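Local coordinates for protein ferulic acid esterase, AmCE1/Fae1A (Anaeromyces mucronatus, PDB 5CXX) that binds ferulic acid in a pocket of its alpha/beta-hydrolase fold and, as a family 1 carbohydrate esterase, probably hydrolyses feruloyl esters, at residues P187-D190 with G194-E197; R15-Q18 with E22-T25. One frame throughout, in Å; residues are numbered along the deposited sequence. Where two conformers were deposited one is given.

Interaction 1. Residues P187-D190 with G194-E197; sequences PGED and GKHE. With FER (3-(4-hydroxy-3-methoxyphenyl)-2-propenoic acid), chain D.
His196 and Gly188 pair through both backbone bonds, His196 N to Gly188 O and Gly188 N to His196 O, and from this pair the imidazole sets out toward the bound ferulic acid. Its CB passes 3.5 Å from Gly188 O. CG is anti to the carbonyl carbon (chi1 -65°), and a chi2 of 64° turns ND1 to Gly194 O of its own strand, a weak hydrogen bond of 2.9 Å. CE1 meets Asp190 OD1 edge-on at 3.0 Å, in the ring plane, while the carboxylate stands almost perpendicular to the imidazole (83°). CD2 faces the ligand's methoxy group. At the tip, NE2 donates to two oxygens of the ligand, the methoxy O3 at 3.0 Å and the phenolic O4 at 2.9 Å. The platform for this is a two-stranded antiparallel beta hairpin, closed at its turn end by the reciprocal bonds of Asp190 and Gly194. Replacing His196 by an alanine would probably leave O3 and O4 of the ligand without their shared donor and open a gap beside Asp190. The ligand O4 in turn donates to Asp190 OD2 at 2.7 Å, and OD1 of the same carboxylate takes the backbone N-H of Ser193. On the other face of the hairpin, Glu189 bends so that OE1 lies beside Lys195 CG and stays 5.5 Å from Lys195 NZ, too far for a salt bridge.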
loop_
_atom_site.group_PDB
_atom_site.type_symbol
_atom_site.label_atom_id
_atom_site.label_comp_id
_atom_site.label_asym_id
_atom_site.label_seq_id
_atom_site.Cartn_x
_atom_site.Cartn_y
_atom_site.Cartn_z
ATOM N N PRO A 187 1.724 -20.290 0.892
ATOM C CA PRO A 187 2.624 -21.039 1.780
ATOM C C PRO A 187 4.081 -20.788 1.476
ATOM O O PRO A 187 4.513 -20.699 0.300
ATOM C CB PRO A 187 2.263 -22.503 1.500
ATOM C CG PRO A 187 0.815 -22.459 1.008
ATOM C CD PRO A 187 0.805 -21.200 0.170
ATOM N N GLY A 188 4.880 -20.779 2.549
ATOM C CA GLY A 188 6.312 -20.534 2.348
ATOM C C GLY A 188 7.076 -20.769 3.638
ATOM O O GLY A 188 6.493 -21.161 4.632
ATOM N N GLU A 189 8.399 -20.623 3.580
ATOM C CA GLU A 189 9.250 -20.889 4.752
ATOM C C GLU A 189 10.382 -19.867 4.731
ATOM O O GLU A 189 10.921 -19.584 3.673
ATOM C CB GLU A 189 9.829 -22.340 4.729
ATOM C CG GLU A 189 10.857 -22.538 5.802
ATOM C CD GLU A 189 10.339 -23.319 6.989
ATOM O OE1 GLU A 189 9.174 -23.779 6.925
ATOM O OE2 GLU A 189 11.118 -23.510 7.964
ATOM N N ASP A 190 10.734 -19.275 5.878
ATOM C CA ASP A 190 11.897 -18.370 5.889
ATOM C C ASP A 190 12.626 -18.414 7.213
ATOM O O ASP A 190 12.254 -19.143 8.141
ATOM C CB ASP A 190 11.510 -16.928 5.532
ATOM C CG ASP A 190 10.881 -16.149 6.706
ATOM O OD1 ASP A 190 10.452 -16.739 7.706
ATOM O OD2 ASP A 190 10.799 -14.926 6.540
ATOM N N GLY A 194 10.090 -19.171 10.142
ATOM C CA GLY A 194 9.869 -20.595 9.894
ATOM C C GLY A 194 8.722 -20.781 8.919
ATOM O O GLY A 194 8.638 -20.074 7.909
ATOM N N LYS A 195 7.872 -21.774 9.195
ATOM C CA LYS A 195 6.754 -22.086 8.293
ATOM C C LYS A 195 5.758 -20.969 8.264
ATOM O O LYS A 195 5.410 -20.449 9.340
ATOM C CB LYS A 195 6.020 -23.364 8.767
ATOM C CG LYS A 195 6.731 -24.657 8.359
ATOM C CD LYS A 195 5.728 -25.836 8.265
ATOM C CE LYS A 195 6.381 -27.215 8.427
ATOM N NZ LYS A 195 5.867 -28.173 7.386
ATOM N N HIS A 196 5.307 -20.598 7.061
ATOM C CA HIS A 196 4.170 -19.719 6.883
ATOM C C HIS A 196 3.072 -20.552 6.233
ATOM O O HIS A 196 3.286 -21.019 5.118
ATOM C CB HIS A 196 4.516 -18.557 5.981
ATOM C CG HIS A 196 5.544 -17.638 6.555
ATOM N ND1 HIS A 196 6.839 -18.022 6.829
ATOM C CD2 HIS A 196 5.451 -16.337 6.926
ATOM C CE1 HIS A 196 7.511 -16.990 7.331
ATOM N NE2 HIS A 196 6.694 -15.957 7.393
ATOM N N GLU A 197 1.950 -20.794 6.904
ATOM C CA GLU A 197 0.938 -21.666 6.305
ATOM C C GLU A 197 0.299 -21.106 5.038
ATOM O O GLU A 197 -0.168 -21.909 4.178
ATOM C CB GLU A 197 -0.149 -21.975 7.328
ATOM C CG GLU A 197 0.443 -22.756 8.491
ATOM C CD GLU A 197 0.812 -24.207 8.129
ATOM O OE1 GLU A 197 0.485 -24.692 7.014
ATOM O OE2 GLU A 197 1.539 -24.827 8.940
HETATM C C4 FER D . 8.657 -12.596 7.801
HETATM C C5 FER D . 9.753 -11.718 7.558
HETATM C C6 FER D . 9.527 -10.379 7.423
HETATM C C3 FER D . 7.355 -12.062 7.808
HETATM C C2 FER D . 7.110 -10.719 7.700
HETATM C C1 FER D . 8.185 -9.875 7.487
HETATM C C10 FER D . 5.091 -12.468 7.795
HETATM C C7 FER D . 7.915 -8.412 7.392
HETATM C C8 FER D . 8.848 -7.454 7.519
HETATM C C9 FER D . 8.412 -5.995 7.394
HETATM O O1 FER D . 7.203 -5.653 7.202
HETATM O O2 FER D . 9.292 -5.104 7.524
HETATM O O4 FER D . 8.761 -13.945 7.949
HETATM O O3 FER D . 6.392 -13.006 8.009
#

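Interaction 2. Residues R15-Q18 with E22-T25; sequences RTKQ and EYPT
Thr16 comes no nearer to Tyr23 than 3.9 Å, from its carbonyl O to the phenolic OH, yet the two are joined through a third group: the side-chain amide of Asn84 is hydrogen-bonded by ND2 to Thr16 O and by OD1 to Tyr23 OH. Lys17 follows and lies over one face of the aromatic ring. Its CG stands over the ring centre in a CH-pi contact, 3.8 Å from the centroid and only 11° off the normal, with CB above the CE2 side at 3.6 Å. Beyond CG the lysine chain is fully extended and runs along the tyrosine in the opposite direction, from the phenol end back toward the backbone, where CE passes CB of Tyr23. This carries the ammonium group to a water, 2.9 Å from NZ, which donates in turn to Pro24 O at 2.7 Å and so bridges the two segments. At Gln18 the backbone supplies the direct link: its N-H points almost straight at Tyr23 OH, 2.8 Å away with an angle of 174°. The phenol oxygen is thus gripped by Gln18 N and Asn84 OD1, which should fix the position of the ring. The side chain of Gln18 bends back at chi2 (-67°), so that NE2 reaches Thr16 O at 3.2 Å, from above the carbonyl plane. All of this belongs to a surface loop between helix 12-15 and strand 26-33. Helix 77-87 backs it, offering Asn84, Leu79 against Lys17 and Thr83 against Tyr23 and Pro24, while Arg15, salt-bridged to Asp75, reaches across to Asn256 of helix 255-266.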
loop_
_atom_site.group_PDB
_atom_site.type_symbol
_atom_site.label_atom_id
_atom_site.label_comp_id
_atom_site.label_asym_id
_atom_site.label_seq_id
_atom_site.Cartn_x
_atom_site.Cartn_y
_atom_site.Cartn_z
ATOM N N ARG A 15 11.193 12.439 -5.505
ATOM C CA ARG A 15 10.983 12.035 -4.109
ATOM C C ARG A 15 11.413 13.087 -3.091
ATOM O O ARG A 15 11.348 12.863 -1.886
ATOM C CB ARG A 15 11.703 10.715 -3.804
ATOM C CG ARG A 15 13.220 10.768 -4.143
ATOM C CD ARG A 15 13.853 9.366 -3.796
ATOM N NE ARG A 15 13.916 9.152 -2.328
ATOM C CZ ARG A 15 14.655 8.193 -1.773
ATOM N NH1 ARG A 15 15.315 7.338 -2.573
ATOM N NH2 ARG A 15 14.721 8.064 -0.439
ATOM N N THR A 16 11.863 14.238 -3.602
ATOM C CA THR A 16 12.354 15.374 -2.791
ATOM C C THR A 16 11.349 16.532 -2.908
ATOM O O THR A 16 10.856 16.838 -4.037
ATOM C CB THR A 16 13.767 15.808 -3.324
ATOM O OG1 THR A 16 14.641 14.677 -3.155
ATOM C CG2 THR A 16 14.345 16.980 -2.523
ATOM N N LYS A 17 11.093 17.222 -1.792
ATOM C CA LYS A 17 10.336 18.468 -1.873
ATOM C C LYS A 17 11.155 19.534 -2.584
ATOM O O LYS A 17 12.302 19.775 -2.233
ATOM C CB LYS A 17 9.929 18.976 -0.473
ATOM C CG LYS A 17 8.898 17.967 0.114
ATOM C CD LYS A 17 8.490 18.516 1.521
ATOM C CE LYS A 17 7.455 17.621 2.186
ATOM N NZ LYS A 17 7.172 18.156 3.607
ATOM N N GLN A 18 10.577 20.110 -3.635
ATOM C CA GLN A 18 11.236 21.179 -4.372
ATOM C C GLN A 18 10.920 22.576 -3.833
ATOM O O GLN A 18 9.788 22.859 -3.411
ATOM C CB GLN A 18 10.774 21.079 -5.851
ATOM C CG GLN A 18 11.029 19.674 -6.435
ATOM C CD GLN A 18 12.510 19.402 -6.544
ATOM O OE1 GLN A 18 13.277 20.260 -7.012
ATOM N NE2 GLN A 18 12.945 18.280 -6.017
ATOM N N GLU A 22 4.260 23.950 -3.164
ATOM C CA GLU A 22 3.497 23.574 -1.951
ATOM C C GLU A 22 3.249 22.090 -1.868
ATOM O O GLU A 22 2.854 21.471 -2.876
ATOM C CB GLU A 22 2.142 24.288 -1.925
ATOM C CG GLU A 22 2.263 25.759 -1.805
ATOM C CD GLU A 22 0.970 26.384 -1.325
ATOM O OE1 GLU A 22 -0.098 26.074 -1.902
ATOM O OE2 GLU A 22 1.034 27.177 -0.357
ATOM N N TYR A 23 3.440 21.529 -0.681
ATOM C CA TYR A 23 3.132 20.111 -0.443
ATOM C C TYR A 23 2.002 19.955 0.555
ATOM O O TYR A 23 1.803 20.811 1.415
ATOM C CB TYR A 23 4.413 19.342 0.042
ATOM C CG TYR A 23 5.385 19.302 -1.112
ATOM C CD1 TYR A 23 5.327 18.258 -2.074
ATOM C CD2 TYR A 23 6.314 20.326 -1.282
ATOM C CE1 TYR A 23 6.186 18.259 -3.220
ATOM C CE2 TYR A 23 7.160 20.360 -2.397
ATOM C CZ TYR A 23 7.102 19.330 -3.357
ATOM O OH TYR A 23 7.951 19.427 -4.440
ATOM N N PRO A 24 1.273 18.827 0.485
ATOM C CA PRO A 24 0.208 18.611 1.461
ATOM C C PRO A 24 0.794 18.249 2.803
ATOM O O PRO A 24 1.982 17.928 2.899
ATOM C CB PRO A 24 -0.558 17.410 0.952
ATOM C CG PRO A 24 0.375 16.750 0.009
ATOM C CD PRO A 24 1.359 17.752 -0.519
ATOM N N THR A 25 -0.034 18.380 3.818
ATOM C CA THR A 25 0.393 18.012 5.168
ATOM C C THR A 25 -0.517 16.937 5.732
ATOM O O THR A 25 -1.685 16.793 5.359
ATOM C CB THR A 25 0.371 19.217 6.116
ATOM O OG1 THR A 25 -0.971 19.681 6.214
ATOM C CG2 THR A 25 1.204 20.346 5.574
HETATM O O HOH W 1 4.372 18.855 3.716
#

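How the interactions relate
Interactions 1 and 2 lie on opposite sides of the chain's centre, about 40 Å apart between their own centres and about 24 Å between the nearest atoms of their protein segments, and they do not touch. Residues 187-190 and 194-197 hold the phenolic end of ferulic acid. The ligand is also hydrogen-bonded to the backbone N of Leu65 and Met157, the latter next to Ser156, the probable nucleophile. Residues 15-18 and 22-25 take no part in the pocket: Arg15 NH2 is 16.3 Å from the ligand O2. The helix that Arg15 reaches begins just after His253 of the probable triad.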